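Local coordinates for GH62 arabinofuranosidase (Podospora anserina, PDB 4N4B), which hydrolyses terminal non-reducing alpha-L-arabinofuranoside residues, probably those decorating the xylan of plant biomass, at residues D165-A173 with T293-D301; F178-S189 with S201-R211. One frame throughout, in Å; residues are numbered along the deposited sequence.

How the interactions relate
Both interactions involve one four-stranded blade of the beta-propeller, at its opposite edges. Interaction 1 joins the inner edge strand, 164-170, to the distant loop 293-301; interaction 2, nested within that long chain excursion, pairs strand 185-192 with the outer edge strand, 204-208. Their centres lie about 18 Å apart, yet they meet through strand 174-180: Trp167 O is 2.8 Å from Phe178 N, a probable hydrogen bond, and Met166 SD packs 3.4 Å from Ser179 CB. A calcium ion lies about 5 Å from the side chain of Trp167. A Tris molecule, probably from the crystallisation liquor, hydrogen-bonds Asp165 OD2 and lies about 5 Å from the side chain of Asp182, consistent with a pocket there.

Interaction 1 of 2, residues D165-A173 with T293-D301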
loop_
_atom_site.group_PDB
_atom_site.type_symbol
_atom_site.label_atom_id
_atom_site.label_comp_id
_atom_site.label_asym_id
_atom_site.label_seq_id
_atom_site.Cartn_x
_atom_site.Cartn_y
_atom_site.Cartn_z
ATOM N N ASP A 165 -2.256 -0.832 -8.037
ATOM C CA ASP A 165 -2.182 -0.244 -6.729
ATOM C C ASP A 165 -3.452 0.490 -6.255
ATOM O O ASP A 165 -3.487 1.647 -6.107
ATOM C CB ASP A 165 -0.890 0.574 -6.605
ATOM C CG ASP A 165 0.370 -0.291 -6.804
ATOM O OD1 ASP A 165 0.219 -1.480 -6.760
ATOM O OD2 ASP A 165 1.418 0.243 -6.958
ATOM N N MET A 166 -4.450 -0.335 -5.987
ATOM C CA MET A 166 -5.800 0.060 -5.656
ATOM C C MET A 166 -5.944 0.402 -4.174
ATOM O O MET A 166 -5.510 -0.292 -3.350
ATOM C CB MET A 166 -6.782 -1.049 -6.054
ATOM C CG MET A 166 -6.505 -1.673 -7.396
ATOM S SD MET A 166 -6.667 -0.444 -8.741
ATOM C CE MET A 166 -6.128 -1.449 -10.175
ATOM N N TRP A 167 -6.584 1.517 -3.910
ATOM C CA TRP A 167 -6.660 2.018 -2.532
ATOM C C TRP A 167 -8.022 2.639 -2.262
ATOM O O TRP A 167 -8.384 3.595 -2.956
ATOM C CB TRP A 167 -5.549 3.080 -2.272
ATOM C CG TRP A 167 -5.570 3.579 -0.915
ATOM C CD1 TRP A 167 -6.356 4.605 -0.362
ATOM C CD2 TRP A 167 -4.718 3.142 0.154
ATOM N NE1 TRP A 167 -6.040 4.753 0.960
ATOM C CE2 TRP A 167 -5.033 3.886 1.329
ATOM C CE3 TRP A 167 -3.735 2.162 0.266
ATOM C CZ2 TRP A 167 -4.402 3.729 2.513
ATOM C CZ3 TRP A 167 -3.105 1.985 1.495
ATOM C CH2 TRP A 167 -3.451 2.718 2.578
ATOM N N VAL A 168 -8.742 2.169 -1.258
ATOM C CA VAL A 168 -10.029 2.786 -0.825
ATOM C C VAL A 168 -9.802 3.549 0.425
ATOM O O VAL A 168 -9.110 3.167 1.373
ATOM C CB VAL A 168 -11.046 1.682 -0.578
ATOM C CG1 VAL A 168 -12.336 2.213 0.094
ATOM C CG2 VAL A 168 -11.418 0.919 -1.876
ATOM N N ILE A 169 -10.490 4.696 0.481
ATOM C CA ILE A 169 -10.656 5.470 1.718
ATOM C C ILE A 169 -12.075 6.104 1.661
ATOM O O ILE A 169 -12.458 6.643 0.665
ATOM C CB ILE A 169 -9.600 6.555 1.949
ATOM C CG1 ILE A 169 -9.856 7.348 3.237
ATOM C CG2 ILE A 169 -9.389 7.459 0.761
ATOM C CD1 ILE A 169 -8.749 8.298 3.629
ATOM N N CYS A 170 -12.785 5.977 2.812
ATOM C CA CYS A 170 -14.136 6.608 2.940
ATOM C C CYS A 170 -14.115 7.636 3.993
ATOM O O CYS A 170 -13.358 7.608 4.928
ATOM C CB CYS A 170 -15.153 5.531 3.310
ATOM S SG CYS A 170 -15.170 4.006 2.316
ATOM N N ASP A 171 -15.030 8.604 3.829
ATOM C CA ASP A 171 -15.398 9.483 4.990
ATOM C C ASP A 171 -16.771 9.036 5.373
ATOM O O ASP A 171 -17.207 7.918 5.141
ATOM C CB ASP A 171 -15.208 10.919 4.632
ATOM C CG ASP A 171 -16.161 11.413 3.612
ATOM O OD1 ASP A 171 -17.098 10.765 3.199
ATOM O OD2 ASP A 171 -15.913 12.591 3.208
ATOM N N SER A 172 -17.534 9.896 6.099
ATOM C CA SER A 172 -18.811 9.364 6.570
ATOM C C SER A 172 -19.942 9.496 5.513
ATOM O O SER A 172 -21.029 8.970 5.718
ATOM C CB SER A 172 -19.249 10.077 7.886
ATOM O OG SER A 172 -19.347 11.447 7.567
ATOM N N ALA A 173 -19.633 10.125 4.390
ATOM C CA ALA A 173 -20.541 10.156 3.244
ATOM C C ALA A 173 -20.244 9.344 1.945
ATOM O O ALA A 173 -21.124 8.870 1.245
ATOM C CB ALA A 173 -20.722 11.627 2.817
ATOM N N THR A 293 -8.895 2.199 15.612
ATOM C CA THR A 293 -9.847 1.662 14.419
ATOM C C THR A 293 -9.081 1.358 13.060
ATOM O O THR A 293 -7.972 1.805 12.799
ATOM C CB THR A 293 -10.914 2.752 14.257
ATOM O OG1 THR A 293 -11.817 2.727 15.376
ATOM C CG2 THR A 293 -11.682 2.539 12.996
ATOM N N VAL A 294 -9.506 0.231 12.618
ATOM C CA VAL A 294 -8.911 -0.330 11.443
ATOM C C VAL A 294 -9.977 -0.377 10.362
ATOM O O VAL A 294 -10.004 -1.217 9.614
ATOM C CB VAL A 294 -8.225 -1.643 11.745
ATOM C CG1 VAL A 294 -6.969 -1.427 12.579
ATOM C CG2 VAL A 294 -9.149 -2.601 12.435
ATOM N N ASP A 295 -10.852 0.605 10.391
ATOM C CA ASP A 295 -11.984 0.693 9.491
ATOM C C ASP A 295 -11.734 1.538 8.226
ATOM O O ASP A 295 -10.650 1.949 7.946
ATOM C CB ASP A 295 -13.256 1.130 10.259
ATOM C CG ASP A 295 -13.274 2.606 10.608
ATOM O OD1 ASP A 295 -12.420 3.398 10.234
ATOM O OD2 ASP A 295 -14.187 2.968 11.326
ATOM N N GLU A 296 -12.807 1.714 7.474
ATOM C CA GLU A 296 -12.765 2.360 6.192
ATOM C C GLU A 296 -12.357 3.816 6.170
ATOM O O GLU A 296 -12.204 4.322 5.112
ATOM C CB GLU A 296 -14.100 2.157 5.430
ATOM C CG GLU A 296 -15.292 2.966 5.930
ATOM C CD GLU A 296 -15.990 2.457 7.181
ATOM O OE1 GLU A 296 -15.664 1.438 7.701
ATOM O OE2 GLU A 296 -16.936 3.138 7.544
ATOM N N LYS A 297 -12.263 4.473 7.325
ATOM C CA LYS A 297 -11.775 5.813 7.314
ATOM C C LYS A 297 -10.247 5.963 7.241
ATOM O O LYS A 297 -9.743 7.016 6.982
ATOM C CB LYS A 297 -12.224 6.568 8.599
ATOM C CG LYS A 297 -13.781 6.687 8.712
ATOM C CD LYS A 297 -14.216 7.782 9.648
ATOM C CE LYS A 297 -15.695 8.111 9.323
ATOM N NZ LYS A 297 -16.449 6.929 9.719
ATOM N N LEU A 298 -9.553 4.802 7.367
ATOM C CA LEU A 298 -8.041 4.751 7.140
ATOM C C LEU A 298 -7.346 5.814 7.983
ATOM O O LEU A 298 -6.438 6.537 7.619
ATOM C CB LEU A 298 -7.677 4.907 5.634
ATOM C CG LEU A 298 -7.744 3.655 4.795
ATOM C CD1 LEU A 298 -6.670 2.691 5.227
ATOM C CD2 LEU A 298 -9.082 2.932 4.720
ATOM N N LEU A 299 -7.762 5.895 9.266
ATOM C CA LEU A 299 -7.170 6.789 10.191
ATOM C C LEU A 299 -5.779 6.302 10.657
ATOM O O LEU A 299 -5.599 5.116 11.011
ATOM C CB LEU A 299 -8.088 6.923 11.456
ATOM C CG LEU A 299 -7.614 7.920 12.548
ATOM C CD1 LEU A 299 -7.522 9.310 12.119
ATOM C CD2 LEU A 299 -8.521 7.829 13.842
ATOM N N ILE A 300 -4.833 7.221 10.783
ATOM C CA ILE A 300 -3.485 6.963 11.382
ATOM C C ILE A 300 -3.272 7.810 12.631
ATOM O O ILE A 300 -3.979 8.837 12.843
ATOM C CB ILE A 300 -2.376 7.159 10.375
ATOM C CG1 ILE A 300 -2.314 8.619 9.903
ATOM C CG2 ILE A 300 -2.575 6.116 9.264
ATOM C CD1 ILE A 300 -1.058 8.945 9.129
ATOM N N ASP A 301 -2.275 7.430 13.425
ATOM C CA ASP A 301 -1.824 8.232 14.556
ATOM C C ASP A 301 -0.493 8.899 14.206
ATOM O O ASP A 301 0.553 8.250 14.193
ATOM C CB ASP A 301 -1.670 7.364 15.805
ATOM C CG ASP A 301 -1.069 8.123 16.971
ATOM O OD1 ASP A 301 -0.893 9.354 16.854
ATOM O OD2 ASP A 301 -0.772 7.489 18.006
HETATM O O HOH W 1 -11.434 9.095 6.094
HETATM O O HOH W 2 -17.180 5.845 7.225
#
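Leu298 presses its branched end against the inner strand 165-170, with CD1 3.7 Å from Trp167 CZ2 at the six-membered end of the indole and CD2 3.4 Å from the carbonyl O of Val168. With CG set anti to its own carbonyl carbon (chi1 -83°), the side chain reaches the indole with its branched end while its CB rests on Ile169, 4.1 Å from Ile169 CG1. Outside partners hold the indole in place: NE1 donates to Val220 O, and the ring meets Tyr221 edge-to-face.

This compact part continues at Cys170, the last residue of the strand. Its N-H gives a nearly straight hydrogen bond to Glu296 O (2.9 Å, 163° at the hydrogen), while its CB and SG pack against the methylenes of Glu296, with Cys170 CB 3.7 Å from Glu296 CG. SG is tied to Cys175 in a disulfide, and Glu296 OE1 turns to Ala111 N, so the acid is engaged by a neighbouring blade.

Toward the exposed residue Ser172 the fit becomes looser and wetter. Lys297 CA-H points at Cys170 O, but its long side chain only skims the backbone beyond the strand, Lys297 CE remaining 4.1 Å from Ser172 N. One water bridges Cys170 O and Lys297 O. A second donates to Asp171 O and Glu296 OE2 and accepts from Lys297 NZ, relaying the interaction between acid and base.

The loop folds through a type I turn from Asp295 to Leu298, with Asp295 OD1 taking the N-H of Lys297 from above its carboxylate plane in an Asx turn. Leu298 then adopts positive phi and joins Ser222 through its backbone. A turn thus docks on the end of an inner blade strand and reaches the adjoining strand 216-222, an inter-blade junction of the GH62 beta-propeller.

Interaction 2 of 2, residues F178-S189 with S201-R211; sequences FSSDDNGQLYRS and SQPVIAMQDNR
A classic beta bulge marks the hairpin of strands 185-192 and 204-208 at the outer edge of this blade: Ala206 and Met207 both face Leu186. Leu186 O accepts Ala206 N at 2.8 Å and, weakly, Met207 N at 3.3 Å, while Leu186 N donates to Met207 O. Beyond the bulge, Arg188 and Val204 form a regular antiparallel hydrogen-bonded pair through two bonds.

On one face, Tyr187 lies alongside Ile205, Tyr187 CE1 3.8 Å from Ile205 CG1, and Tyr187 CB touches Pro203. Tyr187 OH donates to Asp181 OD2, and Asp181 OD1 takes Asn183 N and Gln185 N from opposite faces of its carboxylate, supporting the turn. On the other face, Ala206 CB fits 3.9 Å from Arg188 CB. With its CG anti to the backbone N (chi1 -174°), Arg188 sets that atom over the Phe178 ring, offset toward the rim, and its NH1 forms a salt bridge with Glu190.

Polar bonds close both ends. Ser189 OG donates to Ser201 O at 2.7 Å, and the same hydroxyl also bonds Tyr146 OH; at the other end Asp209 N donates to Gly184 O at 3.0 Å. Because Leu186 O takes one short and one weak N-H, the shift in register is absorbed without loss of the pairing.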
loop_
_atom_site.group_PDB
_atom_site.type_symbol
_atom_site.label_atom_id
_atom_site.label_comp_id
_atom_site.label_asym_id
_atom_site.label_seq_id
_atom_site.Cartn_x
_atom_site.Cartn_y
_atom_site.Cartn_z
ATOM N N PHE A 178 -8.723 4.973 -5.356
ATOM C CA PHE A 178 -7.528 5.514 -5.994
ATOM C C PHE A 178 -6.785 4.430 -6.750
ATOM O O PHE A 178 -6.816 3.240 -6.311
ATOM C CB PHE A 178 -6.599 6.154 -5.038
ATOM C CG PHE A 178 -7.107 7.410 -4.420
ATOM C CD1 PHE A 178 -7.952 7.407 -3.337
ATOM C CD2 PHE A 178 -6.654 8.642 -4.924
ATOM C CE1 PHE A 178 -8.328 8.668 -2.764
ATOM C CE2 PHE A 178 -7.061 9.848 -4.352
ATOM C CZ PHE A 178 -7.945 9.828 -3.328
ATOM N N SER A 179 -6.100 4.720 -7.838
ATOM C CA SER A 179 -5.297 3.769 -8.592
ATOM C C SER A 179 -4.320 4.486 -9.447
ATOM O O SER A 179 -4.400 5.731 -9.635
ATOM C CB SER A 179 -6.180 2.857 -9.419
ATOM O OG SER A 179 -6.876 3.562 -10.488
ATOM N N SER A 180 -3.280 3.824 -9.892
ATOM C CA SER A 180 -2.195 4.404 -10.664
ATOM C C SER A 180 -2.098 3.615 -11.969
ATOM O O SER A 180 -2.608 2.564 -12.213
ATOM C CB SER A 180 -0.855 4.198 -9.924
ATOM O OG SER A 180 -0.814 4.944 -8.723
ATOM N N ASP A 181 -1.383 4.252 -12.911
ATOM C CA ASP A 181 -1.116 3.651 -14.241
ATOM C C ASP A 181 0.339 3.412 -14.588
ATOM O O ASP A 181 0.621 3.021 -15.684
ATOM C CB ASP A 181 -1.802 4.390 -15.405
ATOM C CG ASP A 181 -1.404 5.854 -15.535
ATOM O OD1 ASP A 181 -0.498 6.309 -14.865
ATOM O OD2 ASP A 181 -2.039 6.502 -16.347
ATOM N N ASP A 182 1.244 3.672 -13.650
ATOM C CA ASP A 182 2.671 3.545 -13.918
ATOM C C ASP A 182 3.075 4.489 -15.048
ATOM O O ASP A 182 4.056 4.252 -15.753
ATOM C CB ASP A 182 3.024 2.102 -14.284
ATOM C CG ASP A 182 3.358 1.259 -13.070
ATOM O OD1 ASP A 182 3.272 1.782 -11.939
ATOM O OD2 ASP A 182 3.708 0.074 -13.247
ATOM N N ASN A 183 2.304 5.560 -15.209
ATOM C CA ASN A 183 2.542 6.570 -16.290
ATOM C C ASN A 183 2.366 7.919 -15.835
ATOM O O ASN A 183 2.340 8.836 -16.683
ATOM C CB ASN A 183 1.714 6.252 -17.522
ATOM C CG ASN A 183 2.333 6.822 -18.781
ATOM O OD1 ASN A 183 3.556 6.732 -18.935
ATOM N ND2 ASN A 183 1.508 7.233 -19.679
ATOM N N GLY A 184 2.299 8.182 -14.545
ATOM C CA GLY A 184 2.246 9.500 -13.983
ATOM C C GLY A 184 0.895 10.043 -13.626
ATOM O O GLY A 184 0.749 11.113 -13.177
ATOM N N GLN A 185 -0.144 9.187 -13.752
ATOM C CA GLN A 185 -1.466 9.610 -13.282
ATOM C C GLN A 185 -1.842 8.894 -11.994
ATOM O O GLN A 185 -1.429 7.717 -11.758
ATOM C CB GLN A 185 -2.563 9.279 -14.249
ATOM C CG GLN A 185 -2.645 10.123 -15.531
ATOM C CD GLN A 185 -1.418 10.107 -16.385
ATOM O OE1 GLN A 185 -0.975 9.080 -16.904
ATOM N NE2 GLN A 185 -0.873 11.276 -16.500
ATOM N N LEU A 186 -2.522 9.580 -11.144
ATOM C CA LEU A 186 -3.224 9.060 -9.976
ATOM C C LEU A 186 -4.689 9.283 -10.221
ATOM O O LEU A 186 -5.095 10.468 -10.357
ATOM C CB LEU A 186 -2.781 9.745 -8.706
ATOM C CG LEU A 186 -3.417 9.227 -7.406
ATOM C CD1 LEU A 186 -3.086 7.826 -6.978
ATOM C CD2 LEU A 186 -3.135 10.173 -6.250
ATOM N N TYR A 187 -5.512 8.211 -10.272
ATOM C CA TYR A 187 -6.951 8.266 -10.565
ATOM C C TYR A 187 -7.758 8.154 -9.295
ATOM O O TYR A 187 -7.350 7.535 -8.413
ATOM C CB TYR A 187 -7.336 7.139 -11.515
ATOM C CG TYR A 187 -6.620 7.181 -12.825
ATOM C CD1 TYR A 187 -7.020 8.026 -13.829
ATOM C CD2 TYR A 187 -5.553 6.387 -13.054
ATOM C CE1 TYR A 187 -6.317 8.098 -15.016
ATOM C CE2 TYR A 187 -4.849 6.461 -14.239
ATOM C CZ TYR A 187 -5.266 7.293 -15.230
ATOM O OH TYR A 187 -4.560 7.357 -16.400
ATOM N N ARG A 188 -8.920 8.804 -9.252
ATOM C CA ARG A 188 -9.857 8.689 -8.141
ATOM C C ARG A 188 -11.330 8.526 -8.633
ATOM O O ARG A 188 -11.776 9.326 -9.381
ATOM C CB ARG A 188 -9.730 9.895 -7.202
ATOM C CG ARG A 188 -10.557 9.778 -5.946
ATOM C CD ARG A 188 -10.595 11.110 -5.171
ATOM N NE ARG A 188 -11.187 12.189 -5.966
ATOM C CZ ARG A 188 -12.469 12.320 -6.251
ATOM N NH1 ARG A 188 -13.367 11.521 -5.742
ATOM N NH2 ARG A 188 -12.830 13.302 -7.035
ATOM N N SER A 189 -12.009 7.486 -8.165
ATOM C CA SER A 189 -13.437 7.317 -8.366
ATOM C C SER A 189 -14.120 7.399 -7.016
ATOM O O SER A 189 -13.448 7.361 -6.021
ATOM C CB SER A 189 -13.752 5.963 -8.929
ATOM O OG SER A 189 -13.313 5.832 -10.230
ATOM N N SER A 201 -17.833 5.758 -9.632
ATOM C CA SER A 201 -17.874 6.665 -10.787
ATOM C C SER A 201 -16.749 6.310 -11.769
ATOM O O SER A 201 -15.712 5.657 -11.411
ATOM C CB SER A 201 -17.727 8.085 -10.261
ATOM O OG SER A 201 -16.441 8.241 -9.653
ATOM N N GLN A 202 -16.822 6.806 -12.991
ATOM C CA GLN A 202 -15.657 6.838 -13.857
ATOM C C GLN A 202 -14.642 7.820 -13.185
ATOM O O GLN A 202 -14.969 8.860 -12.594
ATOM C CB GLN A 202 -16.054 7.356 -15.246
ATOM C CG GLN A 202 -16.827 6.285 -16.022
ATOM C CD GLN A 202 -16.016 5.038 -16.336
ATOM O OE1 GLN A 202 -15.025 5.100 -17.053
ATOM N NE2 GLN A 202 -16.383 3.879 -15.773
ATOM N N PRO A 203 -13.360 7.424 -13.082
ATOM C CA PRO A 203 -12.381 8.184 -12.339
ATOM C C PRO A 203 -12.095 9.529 -13.015
ATOM O O PRO A 203 -12.151 9.647 -14.240
ATOM C CB PRO A 203 -11.126 7.294 -12.340
ATOM C CG PRO A 203 -11.328 6.337 -13.374
ATOM C CD PRO A 203 -12.813 6.249 -13.799
ATOM N N VAL A 204 -11.639 10.420 -12.164
ATOM C CA VAL A 204 -10.989 11.652 -12.556
ATOM C C VAL A 204 -9.522 11.489 -12.329
ATOM O O VAL A 204 -9.064 10.564 -11.586
ATOM C CB VAL A 204 -11.499 12.851 -11.790
ATOM C CG1 VAL A 204 -13.013 13.073 -12.098
ATOM C CG2 VAL A 204 -11.232 12.814 -10.343
ATOM N N ILE A 205 -8.692 12.256 -12.965
ATOM C CA ILE A 205 -7.279 12.390 -12.621
ATOM C C ILE A 205 -7.137 13.241 -11.427
ATOM O O ILE A 205 -7.373 14.467 -11.422
ATOM C CB ILE A 205 -6.431 12.904 -13.818
ATOM C CG1 ILE A 205 -6.554 11.926 -14.949
ATOM C CG2 ILE A 205 -4.987 13.142 -13.429
ATOM C CD1 ILE A 205 -6.003 12.426 -16.293
ATOM N N ALA A 206 -6.781 12.644 -10.274
ATOM C CA ALA A 206 -6.601 13.310 -9.028
ATOM C C ALA A 206 -5.312 14.125 -8.964
ATOM O O ALA A 206 -5.242 15.162 -8.300
ATOM C CB ALA A 206 -6.650 12.258 -7.908
ATOM N N MET A 207 -4.266 13.574 -9.568
ATOM C CA MET A 207 -2.985 14.250 -9.629
ATOM C C MET A 207 -2.240 13.636 -10.800
ATOM O O MET A 207 -2.492 12.472 -11.218
ATOM C CB MET A 207 -2.210 14.072 -8.292
ATOM C CG MET A 207 -0.971 14.886 -8.152
ATOM S SD MET A 207 -0.043 14.454 -6.695
ATOM C CE MET A 207 -0.983 15.437 -5.542
ATOM N N GLN A 208 -1.364 14.456 -11.405
ATOM C CA GLN A 208 -0.610 14.052 -12.553
ATOM C C GLN A 208 0.770 14.658 -12.537
ATOM O O GLN A 208 0.945 15.754 -12.088
ATOM C CB GLN A 208 -1.374 14.644 -13.798
ATOM C CG GLN A 208 -0.811 14.409 -15.146
ATOM C CD GLN A 208 -1.838 14.757 -16.218
ATOM O OE1 GLN A 208 -2.451 15.834 -16.153
ATOM N NE2 GLN A 208 -2.204 13.784 -16.989
ATOM N N ASP A 209 1.751 13.913 -12.971
ATOM C CA ASP A 209 3.186 14.336 -12.985
ATOM C C ASP A 209 3.829 13.507 -13.994
ATOM O O ASP A 209 3.269 12.606 -14.615
ATOM C CB ASP A 209 3.802 14.171 -11.603
ATOM C CG ASP A 209 4.827 15.168 -11.227
ATOM O OD1 ASP A 209 5.497 15.680 -12.111
ATOM O OD2 ASP A 209 4.962 15.416 -10.008
ATOM N N ASN A 210 5.128 13.688 -14.255
ATOM C CA ASN A 210 5.878 12.750 -14.995
ATOM C C ASN A 210 5.915 11.398 -14.305
ATOM O O ASN A 210 5.853 11.404 -13.068
ATOM C CB ASN A 210 7.320 13.218 -15.371
ATOM C CG ASN A 210 8.161 13.441 -14.183
ATOM O OD1 ASN A 210 9.093 12.628 -13.917
ATOM N ND2 ASN A 210 7.933 14.456 -13.498
ATOM N N ARG A 211 5.989 10.338 -15.054
ATOM C CA ARG A 211 5.794 8.963 -14.499
ATOM C C ARG A 211 6.713 8.722 -13.365
ATOM O O ARG A 211 6.224 8.207 -12.336
ATOM C CB ARG A 211 6.040 7.928 -15.562
ATOM C CG ARG A 211 6.287 6.430 -15.234
ATOM C CD ARG A 211 7.085 5.821 -16.411
ATOM N NE ARG A 211 7.304 4.395 -16.458
ATOM C CZ ARG A 211 8.400 3.750 -16.020
ATOM N NH1 ARG A 211 9.394 4.360 -15.384
ATOM N NH2 ARG A 211 8.480 2.465 -16.163
HETATM O O HOH W 3 5.003 3.722 -18.328
HETATM O O HOH W 4 1.694 12.020 -16.899
HETATM O O HOH W 5 -14.634 10.286 -9.786
#